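Local coordinates for ribonuclease P protein component 3 (Thermococcus kodakarensis KOD1, PDB 3WYZ) that probably serves as a protein subunit of ribonuclease P, the RNA-protein complex that matures tRNA by cleaving the 5' ends of its precursors, at residues Asp11-His24 with Asp29-Val41. Residues are numbered along the deposited sequence; the frame is centred on the assembly and turned at random.
Sequences DYFVEMDVRDEEAH and DWFDEVVFTKKLV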
ATOM      1  N   ASP A  11       5.494  -5.148  20.286  1.00 72.48           N
ATOM      2  CA  ASP A  11       6.448  -5.351  19.202  1.00 71.73           C
ATOM      3  C   ASP A  11       5.918  -6.309  18.146  1.00 65.21           C
ATOM      4  O   ASP A  11       6.561  -7.296  17.819  1.00 66.86           O
ATOM      5  CB  ASP A  11       7.783  -5.852  19.759  1.00 73.50           C
ATOM      6  CG  ASP A  11       8.521  -4.786  20.541  1.00 75.86           C
ATOM      7  OD1 ASP A  11       8.092  -3.610  20.500  1.00 76.46           O
ATOM      8  OD2 ASP A  11       9.533  -5.123  21.195  1.00 77.74           O
ATOM      9  N   TYR A  12       4.746  -6.000  17.604  1.00 58.29           N
ATOM     10  CA  TYR A  12       4.139  -6.813  16.560  1.00 54.27           C
ATOM     11  C   TYR A  12       4.167  -6.027  15.248  1.00 52.95           C
ATOM     12  O   TYR A  12       3.716  -4.885  15.205  1.00 55.32           O
ATOM     13  CB  TYR A  12       2.707  -7.176  16.949  1.00 53.92           C
ATOM     14  CG  TYR A  12       2.087  -8.223  16.055  1.00 54.26           C
ATOM     15  CD1 TYR A  12       1.398  -7.857  14.893  1.00 55.11           C
ATOM     16  CD2 TYR A  12       2.191  -9.578  16.358  1.00 52.05           C
ATOM     17  CE1 TYR A  12       0.834  -8.815  14.062  1.00 52.92           C
ATOM     18  CE2 TYR A  12       1.631 -10.540  15.531  1.00 52.46           C
ATOM     19  CZ  TYR A  12       0.956 -10.152  14.386  1.00 52.82           C
ATOM     20  OH  TYR A  12       0.403 -11.099  13.562  1.00 51.52           O
ATOM     21  N   PHE A  13       4.686  -6.633  14.182  1.00 49.27           N
ATOM     22  CA  PHE A  13       4.904  -5.921  12.918  1.00 48.02           C
ATOM     23  C   PHE A  13       4.372  -6.688  11.710  1.00 44.21           C
ATOM     24  O   PHE A  13       4.554  -7.893  11.615  1.00 42.68           O
ATOM     25  CB  PHE A  13       6.399  -5.641  12.733  1.00 48.83           C
ATOM     26  CG  PHE A  13       7.017  -4.886  13.880  1.00 51.73           C
ATOM     27  CD1 PHE A  13       6.656  -3.566  14.135  1.00 53.57           C
ATOM     28  CD2 PHE A  13       7.949  -5.495  14.711  1.00 52.13           C
ATOM     29  CE1 PHE A  13       7.215  -2.868  15.191  1.00 53.57           C
ATOM     30  CE2 PHE A  13       8.516  -4.801  15.767  1.00 52.87           C
ATOM     31  CZ  PHE A  13       8.146  -3.488  16.009  1.00 53.92           C
ATOM     32  N   VAL A  14       3.731  -5.970  10.786  1.00 41.81           N
ATOM     33  CA  VAL A  14       3.136  -6.568   9.583  1.00 41.09           C
ATOM     34  C   VAL A  14       3.661  -5.875   8.322  1.00 39.01           C
ATOM     35  O   VAL A  14       3.668  -4.655   8.242  1.00 38.46           O
ATOM     36  CB  VAL A  14       1.606  -6.459   9.602  1.00 42.81           C
ATOM     37  CG1 VAL A  14       1.004  -6.990   8.301  1.00 43.57           C
ATOM     38  CG2 VAL A  14       1.034  -7.199  10.809  1.00 44.77           C
ATOM     39  N   GLU A  15       4.105  -6.662   7.348  1.00 38.51           N
ATOM     40  CA  GLU A  15       4.538  -6.123   6.056  1.00 39.70           C
ATOM     41  C   GLU A  15       3.407  -6.321   5.052  1.00 37.32           C
ATOM     42  O   GLU A  15       3.093  -7.445   4.688  1.00 35.95           O
ATOM     43  CB  GLU A  15       5.826  -6.815   5.602  1.00 42.73           C
ATOM     44  CG  GLU A  15       6.310  -6.483   4.194  1.00 45.36           C
ATOM     45  CD  GLU A  15       6.289  -5.000   3.861  1.00 44.66           C
ATOM     46  OE1 GLU A  15       5.226  -4.510   3.446  1.00 39.86           O
ATOM     47  OE2 GLU A  15       7.342  -4.334   3.981  1.00 48.55           O
ATOM     48  N   MET A  16       2.804  -5.212   4.627  1.00 37.41           N
ATOM     49  CA  MET A  16       1.580  -5.224   3.828  1.00 37.42           C
ATOM     50  C   MET A  16       1.789  -5.403   2.332  1.00 38.16           C
ATOM     51  O   MET A  16       0.841  -5.714   1.622  1.00 36.70           O
ATOM     52  CB  MET A  16       0.799  -3.926   4.042  1.00 39.04           C
ATOM     53  CG  MET A  16       0.194  -3.773   5.422  1.00 40.35           C
ATOM     54  SD  MET A  16      -1.023  -5.041   5.775  1.00 43.13           S
ATOM     55  CE  MET A  16      -2.433  -4.450   4.832  1.00 43.24           C
ATOM     56  N   ASP A  17       3.011  -5.217   1.847  1.00 40.04           N
ATOM     57  CA  ASP A  17       3.247  -5.202   0.410  1.00 43.79           C
ATOM     58  C   ASP A  17       4.679  -5.613   0.055  1.00 43.31           C
ATOM     59  O   ASP A  17       5.604  -4.816   0.147  1.00 42.58           O
ATOM     60  CB  ASP A  17       2.920  -3.797  -0.115  1.00 47.61           C
ATOM     61  CG  ASP A  17       2.970  -3.687  -1.623  1.00 48.53           C
ATOM     62  OD1 ASP A  17       2.971  -4.729  -2.307  1.00 49.32           O
ATOM     63  OD2 ASP A  17       2.991  -2.530  -2.112  1.00 46.05           O
ATOM     64  N   VAL A  18       4.843  -6.881  -0.313  1.00 46.27           N
ATOM     65  CA  VAL A  18       6.073  -7.383  -0.928  1.00 46.62           C
ATOM     66  C   VAL A  18       5.686  -8.157  -2.186  1.00 46.12           C
ATOM     67  O   VAL A  18       4.685  -8.869  -2.201  1.00 46.08           O
ATOM     68  CB  VAL A  18       6.897  -8.276   0.027  1.00 48.99           C
ATOM     69  CG1 VAL A  18       7.463  -7.454   1.167  1.00 51.09           C
ATOM     70  CG2 VAL A  18       6.071  -9.411   0.587  1.00 52.66           C
ATOM     71  N   ARG A  19       6.484  -8.017  -3.239  1.00 47.37           N
ATOM     72  CA  ARG A  19       6.087  -8.479  -4.571  1.00 48.22           C
ATOM     73  C   ARG A  19       7.021  -9.520  -5.193  1.00 48.27           C
ATOM     74  O   ARG A  19       6.862  -9.864  -6.362  1.00 49.91           O
ATOM     75  CB  ARG A  19       5.967  -7.269  -5.497  1.00 47.92           C
ATOM     76  CG  ARG A  19       4.915  -6.271  -5.048  1.00 47.56           C
ATOM     77  CD  ARG A  19       5.175  -4.874  -5.580  1.00 47.08           C
ATOM     78  NE  ARG A  19       4.258  -3.901  -4.995  1.00 46.87           N
ATOM     79  CZ  ARG A  19       4.174  -2.627  -5.366  1.00 46.92           C
ATOM     80  NH1 ARG A  19       4.949  -2.150  -6.337  1.00 48.90           N
ATOM     81  NH2 ARG A  19       3.304  -1.823  -4.766  1.00 45.23           N
ATOM     82  N   ASP A  20       7.964 -10.035  -4.403  1.00 49.84           N
ATOM     83  CA  ASP A  20       8.986 -10.971  -4.884  1.00 51.44           C
ATOM     84  C   ASP A  20       9.108 -12.174  -3.935  1.00 50.14           C
ATOM     85  O   ASP A  20       8.980 -12.024  -2.714  1.00 47.69           O
ATOM     86  CB  ASP A  20      10.329 -10.235  -4.994  1.00 52.48           C
ATOM     87  CG  ASP A  20      11.423 -11.082  -5.618  1.00 54.42           C
ATOM     88  OD1 ASP A  20      11.313 -11.419  -6.815  1.00 57.37           O
ATOM     89  OD2 ASP A  20      12.410 -11.394  -4.922  1.00 56.96           O
ATOM     90  N   GLU A  21       9.347 -13.357  -4.504  1.00 51.22           N
ATOM     91  CA  GLU A  21       9.506 -14.594  -3.724  1.00 53.03           C
ATOM     92  C   GLU A  21      10.578 -14.488  -2.644  1.00 54.07           C
ATOM     93  O   GLU A  21      10.305 -14.743  -1.466  1.00 50.59           O
ATOM     94  CB  GLU A  21       9.880 -15.771  -4.628  1.00 57.81           C
ATOM     95  CG  GLU A  21       8.728 -16.671  -5.027  1.00 61.82           C
ATOM     96  CD  GLU A  21       9.192 -17.982  -5.644  1.00 64.89           C
ATOM     97  OE1 GLU A  21      10.389 -18.110  -5.988  1.00 65.45           O
ATOM     98  OE2 GLU A  21       8.351 -18.893  -5.786  1.00 67.12           O
ATOM     99  N   GLU A  22      11.798 -14.137  -3.055  1.00 52.06           N
ATOM    100  CA  GLU A  22      12.925 -14.056  -2.124  1.00 56.34           C
ATOM    101  C   GLU A  22      12.725 -12.956  -1.082  1.00 53.27           C
ATOM    102  O   GLU A  22      13.140 -13.097   0.067  1.00 53.81           O
ATOM    103  CB  GLU A  22      14.242 -13.827  -2.871  1.00 60.14           C
ATOM    104  CG  GLU A  22      14.673 -14.999  -3.739  1.00 62.98           C
ATOM    105  CD  GLU A  22      16.065 -14.817  -4.314  1.00 67.80           C
ATOM    106  OE1 GLU A  22      16.969 -14.389  -3.559  1.00 65.11           O
ATOM    107  OE2 GLU A  22      16.259 -15.105  -5.521  1.00 72.33           O
ATOM    108  N   ALA A  23      12.101 -11.858  -1.501  1.00 51.31           N
ATOM    109  CA  ALA A  23      11.758 -10.764  -0.597  1.00 49.73           C
ATOM    110  C   ALA A  23      10.784 -11.249   0.479  1.00 46.14           C
ATOM    111  O   ALA A  23      10.934 -10.921   1.654  1.00 42.90           O
ATOM    112  CB  ALA A  23      11.149  -9.605  -1.381  1.00 49.57           C
ATOM    113  N   HIS A  24       9.796 -12.034   0.058  1.00 45.55           N
ATOM    114  CA  HIS A  24       8.802 -12.595   0.966  1.00 45.51           C
ATOM    115  C   HIS A  24       9.431 -13.529   2.005  1.00 44.31           C
ATOM    116  O   HIS A  24       9.174 -13.383   3.196  1.00 42.86           O
ATOM    117  CB  HIS A  24       7.733 -13.346   0.174  1.00 44.59           C
ATOM    118  CG  HIS A  24       6.565 -13.777   1.002  1.00 45.69           C
ATOM    119  ND1 HIS A  24       5.368 -13.091   1.011  1.00 46.87           N
ATOM    120  CD2 HIS A  24       6.408 -14.822   1.848  1.00 45.14           C
ATOM    121  CE1 HIS A  24       4.525 -13.700   1.824  1.00 46.49           C
ATOM    122  NE2 HIS A  24       5.134 -14.748   2.350  1.00 45.21           N
ATOM    123  N   ASP A  29      11.060 -13.503   8.374  1.00 52.97           N
ATOM    124  CA  ASP A  29      11.848 -13.522   9.610  1.00 54.13           C
ATOM    125  C   ASP A  29      11.648 -12.259  10.446  1.00 51.57           C
ATOM    126  O   ASP A  29      11.601 -12.327  11.672  1.00 49.92           O
ATOM    127  CB  ASP A  29      13.344 -13.654   9.300  1.00 58.61           C
ATOM    128  CG  ASP A  29      13.737 -15.036   8.821  1.00 62.16           C
ATOM    129  OD1 ASP A  29      12.945 -15.991   8.955  1.00 68.51           O
ATOM    130  OD2 ASP A  29      14.868 -15.164   8.313  1.00 67.17           O
ATOM    131  N   TRP A  30      11.558 -11.111   9.778  1.00 51.49           N
ATOM    132  CA  TRP A  30      11.523  -9.816  10.468  1.00 50.86           C
ATOM    133  C   TRP A  30      10.111  -9.362  10.855  1.00 49.52           C
ATOM    134  O   TRP A  30       9.954  -8.567  11.781  1.00 49.01           O
ATOM    135  CB  TRP A  30      12.176  -8.726   9.610  1.00 51.45           C
ATOM    136  CG  TRP A  30      13.540  -9.071   9.097  1.00 52.68           C
ATOM    137  CD1 TRP A  30      14.434  -9.933   9.656  1.00 52.30           C
ATOM    138  CD2 TRP A  30      14.176  -8.534   7.930  1.00 53.04           C
ATOM    139  NE1 TRP A  30      15.578  -9.982   8.902  1.00 51.82           N
ATOM    140  CE2 TRP A  30      15.452  -9.125   7.841  1.00 53.37           C
ATOM    141  CE3 TRP A  30      13.791  -7.605   6.950  1.00 51.83           C
ATOM    142  CZ2 TRP A  30      16.351  -8.827   6.805  1.00 54.92           C
ATOM    143  CZ3 TRP A  30      14.681  -7.310   5.922  1.00 52.46           C
ATOM    144  CH2 TRP A  30      15.945  -7.923   5.855  1.00 53.86           C
ATOM    145  N   PHE A  31       9.097  -9.839  10.135  1.00 47.74           N
ATOM    146  CA  PHE A  31       7.712  -9.429  10.381  1.00 46.84           C
ATOM    147  C   PHE A  31       6.856 -10.615  10.806  1.00 48.33           C
ATOM    148  O   PHE A  31       7.114 -11.750  10.410  1.00 47.62           O
ATOM    149  CB  PHE A  31       7.125  -8.776   9.132  1.00 45.21           C
ATOM    150  CG  PHE A  31       7.809  -7.499   8.745  1.00 44.51           C
ATOM    151  CD1 PHE A  31       8.906  -7.512   7.884  1.00 42.61           C
ATOM    152  CD2 PHE A  31       7.370  -6.278   9.251  1.00 43.17           C
ATOM    153  CE1 PHE A  31       9.546  -6.335   7.529  1.00 42.17           C
ATOM    154  CE2 PHE A  31       8.010  -5.097   8.905  1.00 44.16           C
ATOM    155  CZ  PHE A  31       9.099  -5.124   8.042  1.00 43.37           C
ATOM    156  N   ASP A  32       5.838 -10.334  11.611  1.00 48.87           N
ATOM    157  CA  ASP A  32       4.925 -11.364  12.103  1.00 50.32           C
ATOM    158  C   ASP A  32       3.965 -11.868  11.028  1.00 49.72           C
ATOM    159  O   ASP A  32       3.547 -13.027  11.059  1.00 46.42           O
ATOM    160  CB  ASP A  32       4.141 -10.836  13.301  1.00 50.66           C
ATOM    161  CG  ASP A  32       5.026 -10.588  14.502  1.00 51.63           C
ATOM    162  OD1 ASP A  32       5.817  -9.621  14.479  1.00 49.22           O
ATOM    163  OD2 ASP A  32       4.937 -11.374  15.464  1.00 54.13           O
ATOM    164  N   GLU A  33       3.600 -10.988  10.100  1.00 49.47           N
ATOM    165  CA  GLU A  33       2.803 -11.360   8.937  1.00 48.39           C
ATOM    166  C   GLU A  33       3.362 -10.657   7.715  1.00 47.07           C
ATOM    167  O   GLU A  33       3.782  -9.501   7.795  1.00 46.31           O
ATOM    168  CB  GLU A  33       1.342 -10.952   9.119  1.00 52.08           C
ATOM    169  CG  GLU A  33       0.691 -11.465  10.392  1.00 55.07           C
ATOM    170  CD  GLU A  33      -0.803 -11.176  10.445  1.00 57.39           C
ATOM    171  OE1 GLU A  33      -1.513 -11.546   9.480  1.00 57.75           O
ATOM    172  OE2 GLU A  33      -1.264 -10.587  11.455  1.00 55.20           O
ATOM    173  N   VAL A  34       3.361 -11.351   6.584  1.00 45.59           N
ATOM    174  CA  VAL A  34       3.827 -10.772   5.329  1.00 47.09           C
ATOM    175  C   VAL A  34       2.800 -11.040   4.234  1.00 46.59           C
ATOM    176  O   VAL A  34       2.476 -12.191   3.944  1.00 50.04           O
ATOM    177  CB  VAL A  34       5.206 -11.328   4.909  1.00 47.40           C
ATOM    178  CG1 VAL A  34       5.696 -10.641   3.643  1.00 47.85           C
ATOM    179  CG2 VAL A  34       6.223 -11.137   6.024  1.00 48.15           C
ATOM    180  N   VAL A  35       2.283  -9.966   3.644  1.00 42.75           N
ATOM    181  CA  VAL A  35       1.330 -10.055   2.549  1.00 42.74           C
ATOM    182  C   VAL A  35       2.079 -10.043   1.212  1.00 41.86           C
ATOM    183  O   VAL A  35       2.852  -9.132   0.947  1.00 40.80           O
ATOM    184  CB  VAL A  35       0.335  -8.880   2.602  1.00 43.39           C
ATOM    185  CG1 VAL A  35      -0.650  -8.945   1.439  1.00 44.39           C
ATOM    186  CG2 VAL A  35      -0.403  -8.859   3.941  1.00 42.82           C
ATOM    187  N   PHE A  36       1.860 -11.064   0.387  1.00 41.91           N
ATOM    188  CA  PHE A  36       2.427 -11.105  -0.954  1.00 42.23           C
ATOM    189  C   PHE A  36       1.502 -10.395  -1.938  1.00 41.95           C
ATOM    190  O   PHE A  36       0.327 -10.732  -2.051  1.00 43.72           O
ATOM    191  CB  PHE A  36       2.665 -12.544  -1.413  1.00 44.14           C
ATOM    192  CG  PHE A  36       3.295 -12.640  -2.777  1.00 44.62           C
ATOM    193  CD1 PHE A  36       2.505 -12.657  -3.923  1.00 45.44           C
ATOM    194  CD2 PHE A  36       4.671 -12.700  -2.914  1.00 44.69           C
ATOM    195  CE1 PHE A  36       3.081 -12.734  -5.180  1.00 45.89           C
ATOM    196  CE2 PHE A  36       5.254 -12.779  -4.165  1.00 45.85           C
ATOM    197  CZ  PHE A  36       4.458 -12.798  -5.300  1.00 44.66           C
ATOM    198  N   THR A  37       2.041  -9.415  -2.654  1.00 41.21           N
ATOM    199  CA  THR A  37       1.261  -8.623  -3.594  1.00 42.15           C
ATOM    200  C   THR A  37       1.534  -9.054  -5.037  1.00 44.59           C
ATOM    201  O   THR A  37       2.684  -9.084  -5.481  1.00 42.69           O
ATOM    202  CB  THR A  37       1.585  -7.126  -3.436  1.00 41.69           C
ATOM    203  OG1 THR A  37       1.250  -6.702  -2.104  1.00 40.38           O
ATOM    204  CG2 THR A  37       0.804  -6.296  -4.446  1.00 41.56           C
ATOM    205  N   LYS A  38       0.472  -9.409  -5.753  1.00 48.34           N
ATOM    206  CA  LYS A  38       0.567  -9.702  -7.176  1.00 53.11           C
ATOM    207  C   LYS A  38       0.294  -8.416  -7.949  1.00 51.84           C
ATOM    208  O   LYS A  38      -0.792  -7.846  -7.857  1.00 51.75           O
ATOM    209  CB  LYS A  38      -0.442 -10.779  -7.578  1.00 56.79           C
ATOM    210  CG  LYS A  38      -0.375 -11.181  -9.045  1.00 59.61           C
ATOM    211  CD  LYS A  38      -1.660 -11.856  -9.498  1.00 62.28           C
ATOM    212  CE  LYS A  38      -1.570 -12.321 -10.947  1.00 64.23           C
ATOM    213  NZ  LYS A  38      -1.417 -11.201 -11.914  1.00 67.61           N
ATOM    214  N   LYS A  39       1.288  -7.962  -8.700  1.00 54.12           N
ATOM    215  CA  LYS A  39       1.161  -6.760  -9.509  1.00 57.64           C
ATOM    216  C   LYS A  39       0.370  -7.096 -10.770  1.00 59.98           C
ATOM    217  O   LYS A  39       0.667  -8.080 -11.450  1.00 63.37           O
ATOM    218  CB  LYS A  39       2.547  -6.217  -9.851  1.00 59.33           C
ATOM    219  CG  LYS A  39       2.555  -4.785 -10.357  1.00 63.03           C
ATOM    220  CD  LYS A  39       3.942  -4.173 -10.226  1.00 64.65           C
ATOM    221  CE  LYS A  39       3.994  -2.776 -10.818  1.00 66.58           C
ATOM    222  NZ  LYS A  39       5.292  -2.101 -10.544  1.00 68.66           N
ATOM    223  N   LEU A  40      -0.643  -6.288 -11.070  1.00 61.51           N
ATOM    224  CA  LEU A  40      -1.573  -6.584 -12.156  1.00 62.20           C
ATOM    225  C   LEU A  40      -1.834  -5.374 -13.057  1.00 62.45           C
ATOM    226  O   LEU A  40      -2.495  -4.418 -12.651  1.00 58.26           O
ATOM    227  CB  LEU A  40      -2.887  -7.092 -11.570  1.00 64.56           C
ATOM    228  CG  LEU A  40      -3.989  -7.487 -12.550  1.00 66.44           C
ATOM    229  CD1 LEU A  40      -3.453  -8.419 -13.633  1.00 69.32           C
ATOM    230  CD2 LEU A  40      -5.146  -8.133 -11.802  1.00 67.66           C
ATOM    231  N   VAL A  41      -1.322  -5.445 -14.287  1.00 66.53           N
ATOM    232  CA  VAL A  41      -1.462  -4.373 -15.275  1.00 68.49           C
ATOM    233  C   VAL A  41      -2.633  -4.675 -16.202  1.00 70.67           C
ATOM    234  O   VAL A  41      -2.663  -5.728 -16.839  1.00 75.25           O
ATOM    235  CB  VAL A  41      -0.182  -4.218 -16.117  1.00 70.50           C
ATOM    236  CG1 VAL A  41      -0.225  -2.922 -16.917  1.00 70.22           C
ATOM    237  CG2 VAL A  41       1.059  -4.270 -15.226  1.00 70.61           C
TER
HETATM  238  O   HOH W   1       5.779 -10.129  17.794  1.00 53.49           O
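Phe-36, His-24 and Arg-19 bury the most surface where strands 14-18 and 33-41 run side by side, nearly parallel. With CG anti to the backbone N (chi1 -178°), the Phe-36 ring reaches the turn into helix 21-30, its CE2 lying 3.8 Å from Arg-19 C. A flat apolar ring suits this place between strand and helix start; Tyr-62 stacks on it as well. His-24, in the first turn of that helix, lays one ring face over Val-34 CG1, while its ND1 comes within 3.7 Å of Phe-36 CB. This nitrogen is buried without a polar partner, which suggests that on this side the imidazole acts mainly as a packing surface. Val-34 CG1 also presses tightly on Val-18 CG2.

Backbone bonds join the strands, among them Val-35 N to Glu-15 O at 2.8 Å and Thr-37 N to Val-18 O. Between these two, the register slips by one residue in a beta bulge. There Asp-17, with CG anti to its own N (chi1 -173°), turns its carboxylate back to Thr-37, whose OG1 donates to OD1 over 2.6 Å. Arg-19, its chain extended from CG to NE, lies along Thr-37 and grips the same carboxylate side-on: NE approaches OD1 from the face opposite Thr-37, and NH2 bridges to OD2 at 2.8 Å. Its NH1 pairs with Glu-180, which also pairs with Lys-39 and probably offsets the closeness of the two positive groups. At the other end, Asp-32 CB covers one face of Tyr-12, whose OH donates to Glu-33 OE2.

Strand, helix 21-30 and neighbouring parallel strand make up a beta-alpha-beta unit, the first in the TIM barrel-like fold of this family.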